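Local coordinates for protein lipoxygenase (Cyanothece sp., PDB 5EK8) that probably inserts molecular oxygen into polyunsaturated fatty acids as a 9R-lipoxygenase with a non-heme iron centre, at residues T41-I45 / Y86-G90; E72-R78 / D114-I120. All coordinates share one frame; numbering follows the deposited sequence.

How the contacts relate
Both contacts reach the same four-stranded antiparallel sheet of the small beta domain, which is consistent with the PLAT domain of lipoxygenases, and their centres lie about 10 Å apart. Along the chain their segments alternate: loop 41-45, strand segment 72-78, strand segment 86-90, then 114-120. Strand 82-91 is the outermost strand on one side, and contact 1 lays the loop after helix 24-36 against it. Contact 2 joins the next two strands inward, 72-79 and 115-126. The two meet where Gln42 packs on Trp76 and where strands 82-91 and 72-79 pair. Both lie away from the iron and sodium sites, so they build the domain rather than the catalytic centre.

Contact 1: T41-I45 / Y86-G90; sequences TQEAI and YLGKG
Gln42 lies over one face of the Tyr86 ring, and this is the densely packed part of the contact. Gln42 CB sits 3.4 Å from the centroid of the Tyr86 ring and only 10° off the normal, a CH-pi contact. CG follows over the same face, and the bend at chi2 (-71°) turns the side chain back toward Tyr86 CB, leaving its amide plane 25° from the ring plane. The backbone N of Gly88 comes over the opposite face, nearer the rim, while Ile45 CD1 approaches Tyr86 CE2 obliquely at 3.4 Å. Leu87 and Gly88 together face Val75 of strand 72-79, which makes a classic beta bulge in strand 82-91; Ile45 CG1 packs 3.7 Å from Gly88 CA. With the Tyr86 ring gone, as in an alanine here, Gln42 CB and Ile45 CD1 are likely to face a gap and the loop to sit less firmly on the strand. The outer side is looser: Glu43 and Ala44 are exposed and direct their CB atoms away from the strand. There Lys89, its chain bent at chi3, reaches across to the loop, and its NZ donates to Gln42 O at 3.2 Å from outside the carbonyl plane.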
ATOM      1  N   THR A  41     -25.858  -1.810  17.450  1.00 73.06           N
ATOM      2  CA  THR A  41     -26.641  -0.718  16.891  1.00 73.01           C
ATOM      3  C   THR A  41     -27.957  -0.574  17.655  1.00 76.10           C
ATOM      4  O   THR A  41     -28.759  -1.505  17.725  1.00 78.77           O
ATOM      5  CB  THR A  41     -26.913  -0.913  15.383  1.00 65.75           C
ATOM      6  OG1 THR A  41     -28.258  -1.358  15.181  1.00 70.28           O
ATOM      7  CG2 THR A  41     -25.931  -1.914  14.782  1.00 59.73           C
ATOM      8  N   GLN A  42     -28.152   0.600  18.248  1.00 76.33           N
ATOM      9  CA  GLN A  42     -29.322   0.873  19.071  1.00 76.77           C
ATOM     10  C   GLN A  42     -30.502   1.299  18.210  1.00 80.53           C
ATOM     11  O   GLN A  42     -30.319   1.785  17.095  1.00 79.55           O
ATOM     12  CB  GLN A  42     -29.003   1.955  20.100  1.00 74.89           C
ATOM     13  CG  GLN A  42     -27.744   1.688  20.901  1.00 74.40           C
ATOM     14  CD  GLN A  42     -27.921   0.553  21.880  1.00 78.22           C
ATOM     15  OE1 GLN A  42     -29.040   0.240  22.287  1.00 83.29           O
ATOM     16  NE2 GLN A  42     -26.818  -0.082  22.259  1.00 77.82           N
ATOM     17  N   GLU A  43     -31.711   1.124  18.733  1.00 82.72           N
ATOM     18  CA  GLU A  43     -32.916   1.448  17.980  1.00 87.29           C
ATOM     19  C   GLU A  43     -33.372   2.882  18.230  1.00 86.05           C
ATOM     20  O   GLU A  43     -33.044   3.480  19.254  1.00 87.03           O
ATOM     21  CB  GLU A  43     -34.032   0.466  18.329  1.00 93.63           C
ATOM     22  CG  GLU A  43     -34.757  -0.097  17.118  1.00100.41           C
ATOM     23  CD  GLU A  43     -35.302  -1.491  17.362  1.00105.71           C
ATOM     24  OE1 GLU A  43     -35.054  -2.047  18.453  1.00105.33           O
ATOM     25  OE2 GLU A  43     -35.977  -2.034  16.461  1.00109.75           O
ATOM     26  N   ALA A  44     -34.126   3.428  17.281  1.00 86.08           N
ATOM     27  CA  ALA A  44     -34.623   4.794  17.379  1.00 89.09           C
ATOM     28  C   ALA A  44     -35.517   4.961  18.597  1.00 90.51           C
ATOM     29  O   ALA A  44     -36.324   4.087  18.913  1.00 91.92           O
ATOM     30  CB  ALA A  44     -35.377   5.176  16.114  1.00 90.04           C
ATOM     31  N   ILE A  45     -35.370   6.090  19.280  1.00 90.97           N
ATOM     32  CA  ILE A  45     -36.187   6.381  20.448  1.00 93.89           C
ATOM     33  C   ILE A  45     -37.557   6.892  20.025  1.00 97.84           C
ATOM     34  O   ILE A  45     -37.791   8.099  19.959  1.00100.24           O
ATOM     35  CB  ILE A  45     -35.517   7.417  21.364  1.00 94.95           C
ATOM     36  CG1 ILE A  45     -34.091   6.982  21.700  1.00 93.18           C
ATOM     37  CG2 ILE A  45     -36.321   7.592  22.644  1.00 98.28           C
ATOM     38  CD1 ILE A  45     -34.014   5.933  22.781  1.00 94.23           C
ATOM     39  N   TYR A  86     -28.165   3.297  27.138  1.00 66.65           N
ATOM     40  CA  TYR A  86     -28.428   4.035  25.906  1.00 60.91           C
ATOM     41  C   TYR A  86     -29.615   4.982  26.063  1.00 66.31           C
ATOM     42  O   TYR A  86     -30.667   4.602  26.585  1.00 69.69           O
ATOM     43  CB  TYR A  86     -28.671   3.070  24.747  1.00 57.39           C
ATOM     44  CG  TYR A  86     -29.262   3.719  23.516  1.00 60.94           C
ATOM     45  CD1 TYR A  86     -28.478   4.496  22.665  1.00 60.31           C
ATOM     46  CD2 TYR A  86     -30.608   3.552  23.200  1.00 59.98           C
ATOM     47  CE1 TYR A  86     -29.020   5.084  21.534  1.00 55.81           C
ATOM     48  CE2 TYR A  86     -31.156   4.135  22.078  1.00 59.02           C
ATOM     49  CZ  TYR A  86     -30.363   4.900  21.248  1.00 61.90           C
ATOM     50  OH  TYR A  86     -30.921   5.474  20.130  1.00 64.73           O
ATOM     51  N   LEU A  87     -29.439   6.217  25.599  1.00 67.51           N
ATOM     52  CA  LEU A  87     -30.442   7.261  25.792  1.00 70.14           C
ATOM     53  C   LEU A  87     -31.009   7.809  24.480  1.00 73.60           C
ATOM     54  O   LEU A  87     -32.176   8.201  24.428  1.00 73.18           O
ATOM     55  CB  LEU A  87     -29.855   8.411  26.620  1.00 64.17           C
ATOM     56  CG  LEU A  87     -29.302   8.018  27.994  1.00 62.68           C
ATOM     57  CD1 LEU A  87     -28.885   9.245  28.778  1.00 60.21           C
ATOM     58  CD2 LEU A  87     -30.313   7.179  28.785  1.00 61.62           C
ATOM     59  N   GLY A  88     -30.192   7.837  23.427  1.00 74.38           N
ATOM     60  CA  GLY A  88     -30.640   8.355  22.145  1.00 58.39           C
ATOM     61  C   GLY A  88     -29.599   8.381  21.040  1.00 63.37           C
ATOM     62  O   GLY A  88     -28.397   8.363  21.300  1.00 66.09           O
ATOM     63  N   LYS A  89     -30.072   8.434  19.797  1.00 64.06           N
ATOM     64  CA  LYS A  89     -29.199   8.420  18.624  1.00 66.12           C
ATOM     65  C   LYS A  89     -29.261   9.730  17.845  1.00 67.54           C
ATOM     66  O   LYS A  89     -30.016  10.633  18.195  1.00 71.25           O
ATOM     67  CB  LYS A  89     -29.578   7.266  17.697  1.00 68.03           C
ATOM     68  CG  LYS A  89     -28.705   6.036  17.819  1.00 70.89           C
ATOM     69  CD  LYS A  89     -29.344   4.874  17.077  1.00 74.64           C
ATOM     70  CE  LYS A  89     -29.834   5.307  15.703  1.00 74.13           C
ATOM     71  NZ  LYS A  89     -30.699   4.276  15.076  1.00 74.00           N
ATOM     72  N   GLY A  90     -28.470   9.818  16.778  1.00 67.32           N
ATOM     73  CA  GLY A  90     -28.493  10.978  15.905  1.00 66.29           C
ATOM     74  C   GLY A  90     -27.193  11.194  15.149  1.00 65.15           C
ATOM     75  O   GLY A  90     -26.209  10.483  15.367  1.00 67.46           O
TER

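Contact 2: E72-R78 / D114-I120; sequences ELEVWDR and DLELRVI
Arg118 lies flat on Trp76, with the guanidinium and indole planes 4° apart and their centres separated by 3.6 Å. CZ stands over the five-membered ring, giving a cation-pi stack, and Arg118 CD adds a CH-pi contact over the same face. The extended chain of Arg118, from CG to NE, carries the group across to the ring. Two flanking carboxylates help fix this pair. Glu116 OE1 lies at the edge of the guanidinium, accepting from Arg118 NE at 2.9 Å and also from Arg118 NH2, a side-on salt bridge in which both nitrogens use one oxygen. On the neighbouring strand, Trp76 NE1 donates to Glu74 OE1 at 2.9 Å, on the anti side but tilted out of the carboxylate plane, with the oxygen close to the indole plane. Glu74 also crosses Ile120 at about a right angle, its CG 3.6 Å from Ile120 CG1.

The other face of the sheet is apolar: Val75 puts CG1 against Leu115 CD2 and CG2 against Leu117 CD1, both at 3.8 Å, and Leu73 meets Leu117 and Val119. Antiparallel pairing sets this register, with Glu74 opposite Arg118 and Trp76 opposite Glu116 as hydrogen-bonded pairs, although in the second pair the bond from Glu116 N to Trp76 O is weak. At the end of the pairing Asp77, its CG anti to the backbone N (chi1 178°), accepts from Asp114 N through OD2 at 2.6 Å, and the same oxygen forms a salt bridge with Lys110. Arg78 N bonds to Asp114 O, while its guanidinium is paired with Asp146.

Strands 82-91 and 132-143 continue the sheet beyond 72-79 and 115-126 respectively; Phe98, Ile100 and Tyr102 of strand 97-102 pack on the leucine and valine face.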
ATOM      1  N   GLU A  72     -22.317   9.507  12.992  1.00 71.10           N
ATOM      2  CA  GLU A  72     -23.345   9.112  13.945  1.00 71.75           C
ATOM      3  C   GLU A  72     -22.899   9.365  15.375  1.00 66.81           C
ATOM      4  O   GLU A  72     -21.745   9.132  15.737  1.00 65.31           O
ATOM      5  CB  GLU A  72     -23.728   7.640  13.757  1.00 75.13           C
ATOM      6  CG  GLU A  72     -24.603   7.391  12.537  1.00 81.24           C
ATOM      7  CD  GLU A  72     -24.881   5.917  12.290  1.00 86.84           C
ATOM      8  OE1 GLU A  72     -25.035   5.158  13.272  1.00 88.39           O
ATOM      9  OE2 GLU A  72     -24.942   5.517  11.107  1.00 87.61           O
ATOM     10  N   LEU A  73     -23.835   9.856  16.178  1.00 62.99           N
ATOM     11  CA  LEU A  73     -23.587  10.144  17.579  1.00 63.70           C
ATOM     12  C   LEU A  73     -24.607   9.429  18.448  1.00 63.37           C
ATOM     13  O   LEU A  73     -25.796   9.389  18.121  1.00 61.79           O
ATOM     14  CB  LEU A  73     -23.643  11.651  17.835  1.00 63.96           C
ATOM     15  CG  LEU A  73     -22.341  12.434  17.996  1.00 58.75           C
ATOM     16  CD1 LEU A  73     -21.266  11.943  17.045  1.00 50.82           C
ATOM     17  CD2 LEU A  73     -22.626  13.907  17.759  1.00 62.98           C
ATOM     18  N   GLU A  74     -24.142   8.864  19.554  1.00 65.98           N
ATOM     19  CA  GLU A  74     -25.041   8.219  20.500  1.00 67.39           C
ATOM     20  C   GLU A  74     -24.919   8.859  21.882  1.00 68.85           C
ATOM     21  O   GLU A  74     -23.817   9.059  22.395  1.00 65.97           O
ATOM     22  CB  GLU A  74     -24.760   6.716  20.575  1.00 65.06           C
ATOM     23  CG  GLU A  74     -25.022   5.961  19.268  1.00 69.18           C
ATOM     24  CD  GLU A  74     -24.730   4.464  19.363  1.00 71.25           C
ATOM     25  OE1 GLU A  74     -24.106   4.030  20.357  1.00 69.81           O
ATOM     26  OE2 GLU A  74     -25.125   3.718  18.439  1.00 73.59           O
ATOM     27  N   VAL A  75     -26.055   9.200  22.473  1.00 69.35           N
ATOM     28  CA  VAL A  75     -26.061   9.726  23.830  1.00 71.09           C
ATOM     29  C   VAL A  75     -26.246   8.588  24.826  1.00 76.00           C
ATOM     30  O   VAL A  75     -27.220   7.842  24.766  1.00 76.29           O
ATOM     31  CB  VAL A  75     -27.162  10.779  24.029  1.00 68.01           C
ATOM     32  CG1 VAL A  75     -27.413  11.014  25.510  1.00 70.49           C
ATOM     33  CG2 VAL A  75     -26.776  12.072  23.339  1.00 58.60           C
ATOM     34  N   TRP A  76     -25.288   8.457  25.733  1.00 78.47           N
ATOM     35  CA  TRP A  76     -25.303   7.407  26.738  1.00 76.25           C
ATOM     36  C   TRP A  76     -25.194   7.989  28.133  1.00 78.70           C
ATOM     37  O   TRP A  76     -24.633   9.063  28.324  1.00 80.22           O
ATOM     38  CB  TRP A  76     -24.149   6.426  26.510  1.00 74.90           C
ATOM     39  CG  TRP A  76     -24.301   5.552  25.309  1.00 75.39           C
ATOM     40  CD1 TRP A  76     -24.169   5.926  24.009  1.00 76.77           C
ATOM     41  CD2 TRP A  76     -24.594   4.147  25.295  1.00 75.53           C
ATOM     42  NE1 TRP A  76     -24.367   4.846  23.179  1.00 79.18           N
ATOM     43  CE2 TRP A  76     -24.631   3.743  23.945  1.00 76.35           C
ATOM     44  CE3 TRP A  76     -24.832   3.195  26.292  1.00 74.39           C
ATOM     45  CZ2 TRP A  76     -24.899   2.425  23.565  1.00 74.39           C
ATOM     46  CZ3 TRP A  76     -25.093   1.886  25.914  1.00 70.32           C
ATOM     47  CH2 TRP A  76     -25.133   1.516  24.562  1.00 71.43           C
ATOM     48  N   ASP A  77     -25.723   7.274  29.112  1.00 84.97           N
ATOM     49  CA  ASP A  77     -25.423   7.576  30.494  1.00 92.01           C
ATOM     50  C   ASP A  77     -24.245   6.735  30.947  1.00 98.08           C
ATOM     51  O   ASP A  77     -24.310   5.496  30.934  1.00100.30           O
ATOM     52  CB  ASP A  77     -26.620   7.312  31.397  1.00 94.64           C
ATOM     53  CG  ASP A  77     -26.303   7.568  32.849  1.00 97.09           C
ATOM     54  OD1 ASP A  77     -25.781   6.656  33.525  1.00100.53           O
ATOM     55  OD2 ASP A  77     -26.562   8.692  33.319  1.00 96.79           O
ATOM     56  N   ARG A  78     -23.172   7.417  31.335  1.00103.17           N
ATOM     57  CA  ARG A  78     -22.024   6.775  31.952  1.00109.27           C
ATOM     58  C   ARG A  78     -22.218   6.763  33.460  1.00119.51           C
ATOM     59  O   ARG A  78     -22.415   7.810  34.082  1.00124.13           O
ATOM     60  CB  ARG A  78     -20.727   7.501  31.584  1.00104.67           C
ATOM     61  CG  ARG A  78     -20.764   8.988  31.886  1.00101.67           C
ATOM     62  CD  ARG A  78     -19.389   9.585  32.039  1.00 99.38           C
ATOM     63  NE  ARG A  78     -19.452  10.912  32.647  1.00100.89           N
ATOM     64  CZ  ARG A  78     -19.300  11.144  33.947  1.00101.81           C
ATOM     65  NH1 ARG A  78     -19.068  10.138  34.778  1.00101.70           N
ATOM     66  NH2 ARG A  78     -19.374  12.382  34.416  1.00102.31           N
ATOM     67  N   ASP A 114     -26.001  11.169  33.777  1.00 83.90           N
ATOM     68  CA  ASP A 114     -24.664  11.748  33.702  1.00 83.52           C
ATOM     69  C   ASP A 114     -24.127  11.488  32.302  1.00 78.48           C
ATOM     70  O   ASP A 114     -23.683  10.383  31.992  1.00 73.95           O
ATOM     71  CB  ASP A 114     -23.739  11.153  34.766  1.00 89.45           C
ATOM     72  CG  ASP A 114     -24.273  11.344  36.176  1.00 96.22           C
ATOM     73  OD1 ASP A 114     -24.993  12.341  36.406  1.00100.62           O
ATOM     74  OD2 ASP A 114     -23.975  10.501  37.052  1.00 94.84           O
ATOM     75  N   LEU A 115     -24.168  12.515  31.460  1.00 80.13           N
ATOM     76  CA  LEU A 115     -24.054  12.330  30.015  1.00 73.15           C
ATOM     77  C   LEU A 115     -22.678  11.913  29.506  1.00 68.56           C
ATOM     78  O   LEU A 115     -21.645  12.218  30.101  1.00 64.77           O
ATOM     79  CB  LEU A 115     -24.491  13.608  29.299  1.00 69.91           C
ATOM     80  CG  LEU A 115     -25.997  13.863  29.372  1.00 72.15           C
ATOM     81  CD1 LEU A 115     -26.379  15.103  28.586  1.00 73.75           C
ATOM     82  CD2 LEU A 115     -26.770  12.647  28.874  1.00 72.63           C
ATOM     83  N   GLU A 116     -22.710  11.200  28.386  1.00 71.34           N
ATOM     84  CA  GLU A 116     -21.535  10.700  27.690  1.00 69.40           C
ATOM     85  C   GLU A 116     -21.869  10.613  26.208  1.00 68.43           C
ATOM     86  O   GLU A 116     -22.850   9.982  25.823  1.00 66.03           O
ATOM     87  CB  GLU A 116     -21.113   9.332  28.229  1.00 66.78           C
ATOM     88  CG  GLU A 116     -20.288   8.506  27.252  1.00 67.90           C
ATOM     89  CD  GLU A 116     -19.887   7.146  27.816  1.00 72.70           C
ATOM     90  OE1 GLU A 116     -20.315   6.113  27.257  1.00 68.10           O
ATOM     91  OE2 GLU A 116     -19.139   7.111  28.818  1.00 77.63           O
ATOM     92  N   LEU A 117     -21.065  11.264  25.379  1.00 64.80           N
ATOM     93  CA  LEU A 117     -21.324  11.299  23.948  1.00 64.42           C
ATOM     94  C   LEU A 117     -20.393  10.363  23.189  1.00 65.64           C
ATOM     95  O   LEU A 117     -19.176  10.437  23.332  1.00 69.70           O
ATOM     96  CB  LEU A 117     -21.174  12.724  23.421  1.00 67.02           C
ATOM     97  CG  LEU A 117     -21.792  13.000  22.052  1.00 68.22           C
ATOM     98  CD1 LEU A 117     -23.310  12.887  22.126  1.00 66.53           C
ATOM     99  CD2 LEU A 117     -21.359  14.372  21.549  1.00 68.63           C
ATOM    100  N   ARG A 118     -20.965   9.478  22.383  1.00 61.75           N
ATOM    101  CA  ARG A 118     -20.160   8.541  21.613  1.00 58.17           C
ATOM    102  C   ARG A 118     -20.170   8.867  20.126  1.00 56.80           C
ATOM    103  O   ARG A 118     -21.230   9.008  19.511  1.00 56.88           O
ATOM    104  CB  ARG A 118     -20.645   7.107  21.828  1.00 57.82           C
ATOM    105  CG  ARG A 118     -20.600   6.652  23.271  1.00 62.03           C
ATOM    106  CD  ARG A 118     -20.738   5.145  23.383  1.00 63.05           C
ATOM    107  NE  ARG A 118     -20.931   4.722  24.765  1.00 64.66           N
ATOM    108  CZ  ARG A 118     -21.169   3.467  25.137  1.00 59.45           C
ATOM    109  NH1 ARG A 118     -21.239   2.504  24.225  1.00 57.41           N
ATOM    110  NH2 ARG A 118     -21.336   3.176  26.420  1.00 53.91           N
ATOM    111  N   VAL A 119     -18.974   8.996  19.564  1.00 52.76           N
ATOM    112  CA  VAL A 119     -18.795   9.107  18.129  1.00 51.18           C
ATOM    113  C   VAL A 119     -18.695   7.696  17.571  1.00 51.08           C
ATOM    114  O   VAL A 119     -17.829   6.910  17.991  1.00 49.29           O
ATOM    115  CB  VAL A 119     -17.535   9.921  17.754  1.00 48.42           C
ATOM    116  CG1 VAL A 119     -17.462  10.121  16.248  1.00 45.74           C
ATOM    117  CG2 VAL A 119     -17.530  11.272  18.473  1.00 46.29           C
ATOM    118  N   ILE A 120     -19.586   7.403  16.623  1.00 51.12           N
ATOM    119  CA  ILE A 120     -19.782   6.061  16.092  1.00 53.28           C
ATOM    120  C   ILE A 120     -19.324   5.909  14.638  1.00 57.18           C
ATOM    121  O   ILE A 120     -19.753   6.646  13.749  1.00 56.85           O
ATOM    122  CB  ILE A 120     -21.270   5.649  16.189  1.00 54.91           C
ATOM    123  CG1 ILE A 120     -21.766   5.785  17.628  1.00 47.71           C
ATOM    124  CG2 ILE A 120     -21.477   4.222  15.689  1.00 46.75           C
ATOM    125  CD1 ILE A 120     -21.004   4.930  18.611  1.00 48.43           C
TER